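Local coordinates for protein mevalonate 3-kinase (Thermoplasma acidophilum, PDB 4RKS) that phosphorylates (R)-mevalonate with ATP to give mevalonate 3-phosphate, a step of the alternative mevalonate pathway to isopentenyl diphosphate in extreme acidophiles, at residues 23-28 with 331-336; 69-74 with 111-116; 196-201 with 309-314. One frame throughout, in Å; residues are numbered along the deposited sequence.

Contact 1: residues 23-28 with 331-336; sequences RSIGST and AWHRRP
Thr-28 and Trp-332 form an antiparallel hydrogen-bonded pair, followed by the non-hydrogen-bonded pair Ser-27 and His-333, and the two segments run 159° apart end to end. Thr-28 N gives to Trp-332 O and Trp-332 N to Thr-28 O, both at 2.9 Å, and Arg-334 N continues the ladder to Gly-26 O at 2.8 Å with an almost straight N-H...O angle of 177°. Between these bonds and the bulge where Arg-23 and Ser-24 both face Glu-337, a water accepts from Gly-26 N and donates to Arg-335 O.

With CG between backbone N and carbonyl carbon (chi1 53°), the indole of Trp-332 leans across to Thr-28, whose CB sits over its face, 4.0 Å from the centroid of the five-membered ring, a CH-pi contact; its NE1 is hydrogen-bonded to Tyr-30 OH. A second water joins Thr-28 OG1 to Arg-334 NH2, the latter bond weak. Toward the other end, Ile-25 CG1 lies 3.4 Å from Arg-334 O, and its CD1 meets Pro-336 CG at 4.1 Å. His-333 ND1 donates to Arg-334 O at 2.9 Å; that oxygen lies near the imidazole plane, so the bond should restrict the ring's rotation, although ND1 approaches from above the carbonyl plane.

Pairing therefore rests on backbone bonds, supplemented by one CH-pi contact, one apolar pair and water bridges, with Trp-332, His-333 and Arg-334 exposed.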
# COMPACT_ATOMS: atom_id res chain seq x y z
N ARG A 23 -12.47 16.73 -21.36
CA ARG A 23 -13.62 15.97 -20.86
C ARG A 23 -13.25 14.93 -19.80
O ARG A 23 -14.06 14.62 -18.94
CB ARG A 23 -14.31 15.27 -22.03
CG ARG A 23 -14.93 16.25 -23.00
CD ARG A 23 -15.11 15.63 -24.38
NE ARG A 23 -15.78 16.56 -25.29
CZ ARG A 23 -17.08 16.56 -25.54
NH1 ARG A 23 -17.87 15.66 -24.97
NH2 ARG A 23 -17.59 17.45 -26.38
N SER A 24 -12.02 14.42 -19.84
CA SER A 24 -11.61 13.38 -18.91
C SER A 24 -10.10 13.25 -18.78
O SER A 24 -9.34 13.74 -19.62
CB SER A 24 -12.17 12.03 -19.36
OG SER A 24 -11.41 11.54 -20.45
N ILE A 25 -9.66 12.58 -17.72
CA ILE A 25 -8.24 12.25 -17.59
C ILE A 25 -8.12 10.88 -16.94
O ILE A 25 -8.91 10.52 -16.07
CB ILE A 25 -7.45 13.30 -16.76
CG1 ILE A 25 -5.95 13.01 -16.81
CG2 ILE A 25 -7.95 13.37 -15.31
CD1 ILE A 25 -5.08 14.12 -16.24
N GLY A 26 -7.15 10.09 -17.40
CA GLY A 26 -6.89 8.79 -16.82
C GLY A 26 -5.59 8.74 -16.04
O GLY A 26 -4.68 9.54 -16.28
N SER A 27 -5.50 7.80 -15.12
CA SER A 27 -4.27 7.63 -14.34
C SER A 27 -4.12 6.18 -13.91
O SER A 27 -5.04 5.39 -14.07
CB SER A 27 -4.28 8.55 -13.12
OG SER A 27 -5.42 8.32 -12.32
N THR A 28 -2.95 5.85 -13.35
CA THR A 28 -2.61 4.47 -12.96
C THR A 28 -1.74 4.51 -11.68
O THR A 28 -0.83 5.30 -11.60
CB THR A 28 -1.84 3.73 -14.10
OG1 THR A 28 -2.67 3.64 -15.26
CG2 THR A 28 -1.38 2.30 -13.67
N ALA A 331 2.45 6.71 -8.76
CA ALA A 331 1.27 6.87 -9.62
C ALA A 331 1.57 7.77 -10.80
O ALA A 331 2.45 8.63 -10.72
CB ALA A 331 0.11 7.43 -8.80
N TRP A 332 0.86 7.59 -11.91
CA TRP A 332 1.14 8.42 -13.09
C TRP A 332 -0.10 8.71 -13.92
O TRP A 332 -1.08 7.98 -13.86
CB TRP A 332 2.24 7.77 -13.97
CG TRP A 332 1.97 6.33 -14.37
CD1 TRP A 332 2.21 5.21 -13.63
CD2 TRP A 332 1.44 5.88 -15.63
NE1 TRP A 332 1.85 4.08 -14.35
CE2 TRP A 332 1.39 4.47 -15.58
CE3 TRP A 332 1.03 6.54 -16.79
CZ2 TRP A 332 0.91 3.71 -16.65
CZ3 TRP A 332 0.57 5.78 -17.85
CH2 TRP A 332 0.51 4.37 -17.77
N HIS A 333 -0.07 9.78 -14.69
CA HIS A 333 -1.27 10.15 -15.43
C HIS A 333 -1.09 10.08 -16.94
O HIS A 333 0.03 10.08 -17.47
CB HIS A 333 -1.71 11.57 -15.02
CG HIS A 333 -0.87 12.66 -15.62
ND1 HIS A 333 -1.17 13.25 -16.83
CD2 HIS A 333 0.26 13.26 -15.17
CE1 HIS A 333 -0.25 14.16 -17.11
NE2 HIS A 333 0.63 14.18 -16.12
N ARG A 334 -2.22 10.01 -17.64
CA ARG A 334 -2.23 10.12 -19.10
C ARG A 334 -2.64 11.54 -19.50
O ARG A 334 -3.21 12.27 -18.69
CB ARG A 334 -3.20 9.10 -19.70
CG ARG A 334 -2.83 7.67 -19.39
CD ARG A 334 -3.99 6.74 -19.71
NE ARG A 334 -3.72 5.37 -19.30
CZ ARG A 334 -2.95 4.53 -19.98
NH1 ARG A 334 -2.37 4.93 -21.11
NH2 ARG A 334 -2.75 3.30 -19.55
N ARG A 335 -2.31 11.93 -20.72
CA ARG A 335 -2.77 13.21 -21.25
C ARG A 335 -4.30 13.25 -21.24
O ARG A 335 -4.94 12.28 -21.64
CB ARG A 335 -2.24 13.44 -22.66
CG ARG A 335 -0.70 13.46 -22.77
CD ARG A 335 -0.20 13.69 -24.20
NE ARG A 335 -0.33 12.49 -25.04
CZ ARG A 335 0.54 11.49 -25.07
NH1 ARG A 335 0.34 10.45 -25.87
NH2 ARG A 335 1.62 11.52 -24.30
N PRO A 336 -4.89 14.36 -20.77
CA PRO A 336 -6.34 14.56 -20.73
C PRO A 336 -6.95 14.41 -22.13
O PRO A 336 -6.27 14.71 -23.11
CB PRO A 336 -6.50 16.01 -20.24
CG PRO A 336 -5.20 16.35 -19.62
CD PRO A 336 -4.15 15.54 -20.28
O HOH W 1 -6.38 10.56 -20.36
O HOH W 2 -2.33 1.81 -17.19

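Contact 2: residues 69-74 with 111-116; sequences TRIYAD and KTVSYS
The side chains of Thr-69 and Tyr-115 cross at about a right angle: Thr-69 OG1, hydrogen-bonded to Ser-133 OG, lies at the ring edge, in its plane, 3.5 Å from Tyr-115 CE1, and CG2 rests near the same edge. Arg-70 makes both bonds of its pair with Ser-116, its N reaching Ser-116 O at 2.8 Å, while its guanidinium turns off to Ser-24. Ile-71 shares the opposite face with Tyr-115; its CG2 also approaches Val-113 CB at 3.9 Å, and Phe-104 of helix 101-108 packs on both Ile-71 and Val-113.

At Tyr-72 the backbone again bonds twice, to Ser-114, and the ring lies over that residue: with CG between N and the carbonyl carbon (chi1 56°), Ser-114 CB comes 3.8 Å from the ring centroid in a CH-pi contact. Past Ala-73, Asp-74 N donates to Thr-112 O at 3.1 Å. Ser-114 OG donates to Asp-74 OD2 at 2.6 Å, on the anti side of the carboxylate, and is also hydrogen-bonded to His-78 N.

The axes of strands 69-73 and 113-116 are 159° apart, 4.6 Å at closest approach. This antiparallel pair belongs to the N-terminal domain of a GHMP kinase and carries Tyr-115 and Ser-116 of the ATP site.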
# COMPACT_ATOMS: atom_id res chain seq x y z
N THR A 69 -7.68 4.50 -13.33
CA THR A 69 -8.69 5.47 -12.92
C THR A 69 -9.06 6.38 -14.08
O THR A 69 -8.22 6.73 -14.89
CB THR A 69 -8.16 6.33 -11.75
OG1 THR A 69 -8.24 5.56 -10.56
CG2 THR A 69 -8.97 7.62 -11.57
N ARG A 70 -10.34 6.75 -14.14
CA ARG A 70 -10.83 7.74 -15.09
C ARG A 70 -11.70 8.75 -14.33
O ARG A 70 -12.70 8.39 -13.69
CB ARG A 70 -11.60 7.05 -16.23
CG ARG A 70 -12.38 7.94 -17.18
CD ARG A 70 -11.51 8.67 -18.18
NE ARG A 70 -10.50 7.81 -18.78
CZ ARG A 70 -9.55 8.23 -19.61
NH1 ARG A 70 -9.47 9.52 -19.97
NH2 ARG A 70 -8.66 7.36 -20.09
N ILE A 71 -11.30 10.02 -14.37
CA ILE A 71 -12.11 11.10 -13.79
C ILE A 71 -12.59 11.98 -14.92
O ILE A 71 -11.79 12.42 -15.76
CB ILE A 71 -11.33 11.91 -12.75
CG1 ILE A 71 -11.07 11.04 -11.53
CG2 ILE A 71 -12.10 13.19 -12.36
CD1 ILE A 71 -10.00 11.57 -10.60
N TYR A 72 -13.90 12.21 -14.99
CA TYR A 72 -14.46 12.86 -16.17
C TYR A 72 -15.62 13.78 -15.81
O TYR A 72 -16.34 13.54 -14.84
CB TYR A 72 -14.91 11.80 -17.19
CG TYR A 72 -15.90 10.78 -16.64
CD1 TYR A 72 -15.46 9.71 -15.86
CD2 TYR A 72 -17.26 10.89 -16.89
CE1 TYR A 72 -16.36 8.77 -15.37
CE2 TYR A 72 -18.16 9.96 -16.40
CZ TYR A 72 -17.71 8.90 -15.64
OH TYR A 72 -18.60 7.98 -15.14
N ALA A 73 -15.77 14.85 -16.59
CA ALA A 73 -16.93 15.74 -16.44
C ALA A 73 -18.22 14.94 -16.59
O ALA A 73 -18.28 14.02 -17.41
CB ALA A 73 -16.89 16.85 -17.47
N ASP A 74 -19.24 15.31 -15.82
CA ASP A 74 -20.49 14.54 -15.79
C ASP A 74 -21.66 15.42 -15.33
O ASP A 74 -21.45 16.52 -14.83
CB ASP A 74 -20.31 13.32 -14.87
CG ASP A 74 -21.27 12.19 -15.19
OD1 ASP A 74 -22.23 12.42 -15.95
OD2 ASP A 74 -21.06 11.07 -14.68
N LYS A 111 -17.49 21.77 -12.07
CA LYS A 111 -17.09 21.16 -10.81
C LYS A 111 -17.63 19.74 -10.66
O LYS A 111 -17.21 19.02 -9.77
CB LYS A 111 -17.58 21.98 -9.62
CG LYS A 111 -17.04 23.39 -9.53
CD LYS A 111 -17.69 24.13 -8.36
CE LYS A 111 -17.13 25.54 -8.21
NZ LYS A 111 -17.75 26.26 -7.05
N THR A 112 -18.59 19.35 -11.50
CA THR A 112 -19.22 18.04 -11.33
C THR A 112 -18.43 16.95 -12.08
O THR A 112 -18.41 16.95 -13.30
CB THR A 112 -20.68 18.04 -11.81
OG1 THR A 112 -21.41 19.02 -11.08
CG2 THR A 112 -21.32 16.68 -11.55
N VAL A 113 -17.78 16.05 -11.35
CA VAL A 113 -17.01 14.98 -12.01
C VAL A 113 -17.35 13.61 -11.45
O VAL A 113 -17.82 13.49 -10.32
CB VAL A 113 -15.47 15.18 -11.88
CG1 VAL A 113 -15.03 16.45 -12.60
CG2 VAL A 113 -15.01 15.17 -10.40
N SER A 114 -17.12 12.58 -12.26
CA SER A 114 -17.35 11.20 -11.83
C SER A 114 -16.02 10.43 -11.80
O SER A 114 -15.04 10.83 -12.42
CB SER A 114 -18.37 10.50 -12.74
OG SER A 114 -19.69 10.93 -12.47
N TYR A 115 -16.01 9.33 -11.05
CA TYR A 115 -14.80 8.53 -10.83
C TYR A 115 -15.08 7.08 -11.21
O TYR A 115 -16.03 6.49 -10.73
CB TYR A 115 -14.35 8.64 -9.36
CG TYR A 115 -13.33 7.60 -8.87
CD1 TYR A 115 -12.07 7.48 -9.44
CD2 TYR A 115 -13.64 6.77 -7.80
CE1 TYR A 115 -11.15 6.54 -8.97
CE2 TYR A 115 -12.73 5.84 -7.32
CZ TYR A 115 -11.50 5.73 -7.90
OH TYR A 115 -10.62 4.80 -7.40
N SER A 116 -14.23 6.52 -12.06
CA SER A 116 -14.37 5.15 -12.49
C SER A 116 -13.03 4.44 -12.29
O SER A 116 -11.97 4.90 -12.75
CB SER A 116 -14.81 5.06 -13.96
OG SER A 116 -14.90 3.71 -14.38

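Contact 3: residues 196-201 with 309-314; sequences VAFAFD and DRLFSI
Val-196 and Leu-311 make the closest contact between residues 196-201 and 309-314. Val-196 CG2 lies 3.8 Å from Leu-311 CD2, and the two side chains, each directed from its own backbone toward the other segment, lie alongside each other pointing opposite ways. The other branch of Val-196 is used as well: CG1, anti to the backbone N (chi1 -177°), comes 4.1 Å from Phe-312 CD1, with the valine and phenylalanine side chains at about a right angle. One valine thus touches two successive helical residues.

Two positions along the strand, Phe-198 reaches Leu-311 in the last helical turn and Ile-314 just beyond the helix. Its CE2 is 3.9 Å from Ile-314 CD1, an oblique crossing, while its CZ lies 4.3 Å from Leu-311 CD1. Leu-311 O stands at the ring edge, near its plane. All four apolar contacts fall between 3.8 and 4.3 Å, the spacing of ordinary van der Waals packing, and the two segments bury 225 Å² in total.

Val-196, Phe-198 and Leu-311 are buried, whereas Phe-312 at the margin is partly exposed, and the rest of the helix end is looser. Asp-309, Arg-310 and Ser-313 are exposed. Ser-313 OG donates to Arg-310 O at 3.1 Å, joined there by Ser-313 N from the same face of the carbonyl plane, and Arg-310 forms a salt bridge with Asp-286. Ser-313 is the first residue to leave helical backbone angles.

Strand 193-199 pairs with strands 298-304 and 321-327, so a helix end packs by apolar side chains on a strand of an antiparallel sheet. Lys-322 makes a cation-pi contact with Phe-312 and hydrogen-bonds its carbonyl, while Leu-276 and Tyr-279 of helix 271-283 pack against Phe-198 and Ile-314 respectively.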
# COMPACT_ATOMS: atom_id res chain seq x y z
N VAL A 196 8.33 -13.17 -3.84
CA VAL A 196 7.35 -14.20 -4.17
C VAL A 196 6.19 -14.14 -3.17
O VAL A 196 6.36 -14.35 -1.97
CB VAL A 196 7.96 -15.62 -4.17
CG1 VAL A 196 6.91 -16.65 -4.61
CG2 VAL A 196 9.16 -15.66 -5.10
N ALA A 197 4.99 -13.85 -3.68
CA ALA A 197 3.82 -13.75 -2.82
C ALA A 197 3.07 -15.09 -2.77
O ALA A 197 2.70 -15.66 -3.80
CB ALA A 197 2.89 -12.63 -3.30
N PHE A 198 2.84 -15.58 -1.56
CA PHE A 198 2.06 -16.78 -1.36
C PHE A 198 0.70 -16.40 -0.81
O PHE A 198 0.58 -15.98 0.35
CB PHE A 198 2.77 -17.74 -0.41
CG PHE A 198 4.08 -18.25 -0.95
CD1 PHE A 198 5.25 -17.52 -0.81
CD2 PHE A 198 4.15 -19.47 -1.61
CE1 PHE A 198 6.45 -17.99 -1.30
CE2 PHE A 198 5.34 -19.95 -2.11
CZ PHE A 198 6.50 -19.21 -1.95
N ALA A 199 -0.33 -16.56 -1.65
CA ALA A 199 -1.70 -16.17 -1.29
C ALA A 199 -2.52 -17.36 -0.76
O ALA A 199 -2.75 -18.33 -1.47
CB ALA A 199 -2.39 -15.56 -2.50
N PHE A 200 -2.97 -17.27 0.49
CA PHE A 200 -3.76 -18.34 1.11
C PHE A 200 -5.25 -17.97 1.11
O PHE A 200 -5.59 -16.79 1.03
CB PHE A 200 -3.28 -18.62 2.54
CG PHE A 200 -1.86 -19.10 2.62
CD1 PHE A 200 -0.80 -18.21 2.54
CD2 PHE A 200 -1.59 -20.45 2.79
CE1 PHE A 200 0.50 -18.66 2.61
CE2 PHE A 200 -0.29 -20.90 2.87
CZ PHE A 200 0.76 -20.01 2.78
N ASP A 201 -6.14 -18.95 1.20
CA ASP A 201 -7.56 -18.66 0.99
C ASP A 201 -8.35 -18.34 2.27
O ASP A 201 -9.56 -18.14 2.20
CB ASP A 201 -8.24 -19.82 0.25
CG ASP A 201 -8.05 -21.15 0.94
OD1 ASP A 201 -8.04 -22.18 0.23
OD2 ASP A 201 -7.91 -21.19 2.18
N ASP A 309 13.19 -17.85 -9.11
CA ASP A 309 12.48 -18.94 -9.79
C ASP A 309 12.50 -20.20 -8.96
O ASP A 309 11.52 -20.95 -8.91
CB ASP A 309 13.07 -19.21 -11.18
CG ASP A 309 12.61 -18.19 -12.20
OD1 ASP A 309 11.43 -17.79 -12.16
OD2 ASP A 309 13.44 -17.78 -13.05
N ARG A 310 13.62 -20.43 -8.28
CA ARG A 310 13.73 -21.56 -7.36
C ARG A 310 12.67 -21.52 -6.26
O ARG A 310 11.96 -22.50 -6.02
CB ARG A 310 15.11 -21.59 -6.74
CG ARG A 310 15.29 -22.62 -5.67
CD ARG A 310 16.77 -22.86 -5.46
NE ARG A 310 17.04 -23.71 -4.31
CZ ARG A 310 18.25 -23.92 -3.82
NH1 ARG A 310 19.30 -23.33 -4.37
NH2 ARG A 310 18.40 -24.71 -2.76
N LEU A 311 12.57 -20.37 -5.59
CA LEU A 311 11.56 -20.19 -4.55
C LEU A 311 10.14 -20.34 -5.10
O LEU A 311 9.30 -21.03 -4.53
CB LEU A 311 11.71 -18.82 -3.89
CG LEU A 311 10.71 -18.54 -2.76
CD1 LEU A 311 10.78 -19.62 -1.68
CD2 LEU A 311 11.01 -17.17 -2.19
N PHE A 312 9.89 -19.70 -6.23
CA PHE A 312 8.59 -19.74 -6.88
C PHE A 312 8.18 -21.17 -7.25
O PHE A 312 7.00 -21.50 -7.31
CB PHE A 312 8.61 -18.83 -8.12
CG PHE A 312 7.29 -18.74 -8.84
CD1 PHE A 312 6.34 -17.79 -8.47
CD2 PHE A 312 7.00 -19.59 -9.90
CE1 PHE A 312 5.12 -17.70 -9.14
CE2 PHE A 312 5.78 -19.51 -10.57
CZ PHE A 312 4.84 -18.56 -10.20
N SER A 313 9.17 -22.02 -7.48
CA SER A 313 8.85 -23.35 -7.99
C SER A 313 8.73 -24.42 -6.89
O SER A 313 8.59 -25.60 -7.21
CB SER A 313 9.90 -23.78 -9.03
OG SER A 313 11.08 -24.23 -8.39
N ILE A 314 8.76 -24.02 -5.61
CA ILE A 314 8.63 -25.01 -4.54
C ILE A 314 7.28 -25.72 -4.63
O ILE A 314 6.31 -25.15 -5.14
CB ILE A 314 8.78 -24.41 -3.11
CG1 ILE A 314 7.66 -23.42 -2.79
CG2 ILE A 314 10.16 -23.78 -2.92
CD1 ILE A 314 7.61 -23.01 -1.33

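Contacts 1 and 2 are neighbours, their centres 11 Å apart, because strand 24-34 pairs with strand 66-73: Ser-27 O and Thr-69 N lie 2.9 Å apart, a probable hydrogen bond. Both are partly buried strand pairings held mainly by backbone bonds, but contact 1 has exposed residues and bridging waters, whereas none of the touching residues of contact 2 is exposed and the contact includes ATP-binding residues. Contact 3, with its centre 34 Å from that of contact 1, is a buried strand-to-helix contact of apolar side chains, away from the annotated sites. Along the chain, contact 1 encloses both others, which follow one another in series.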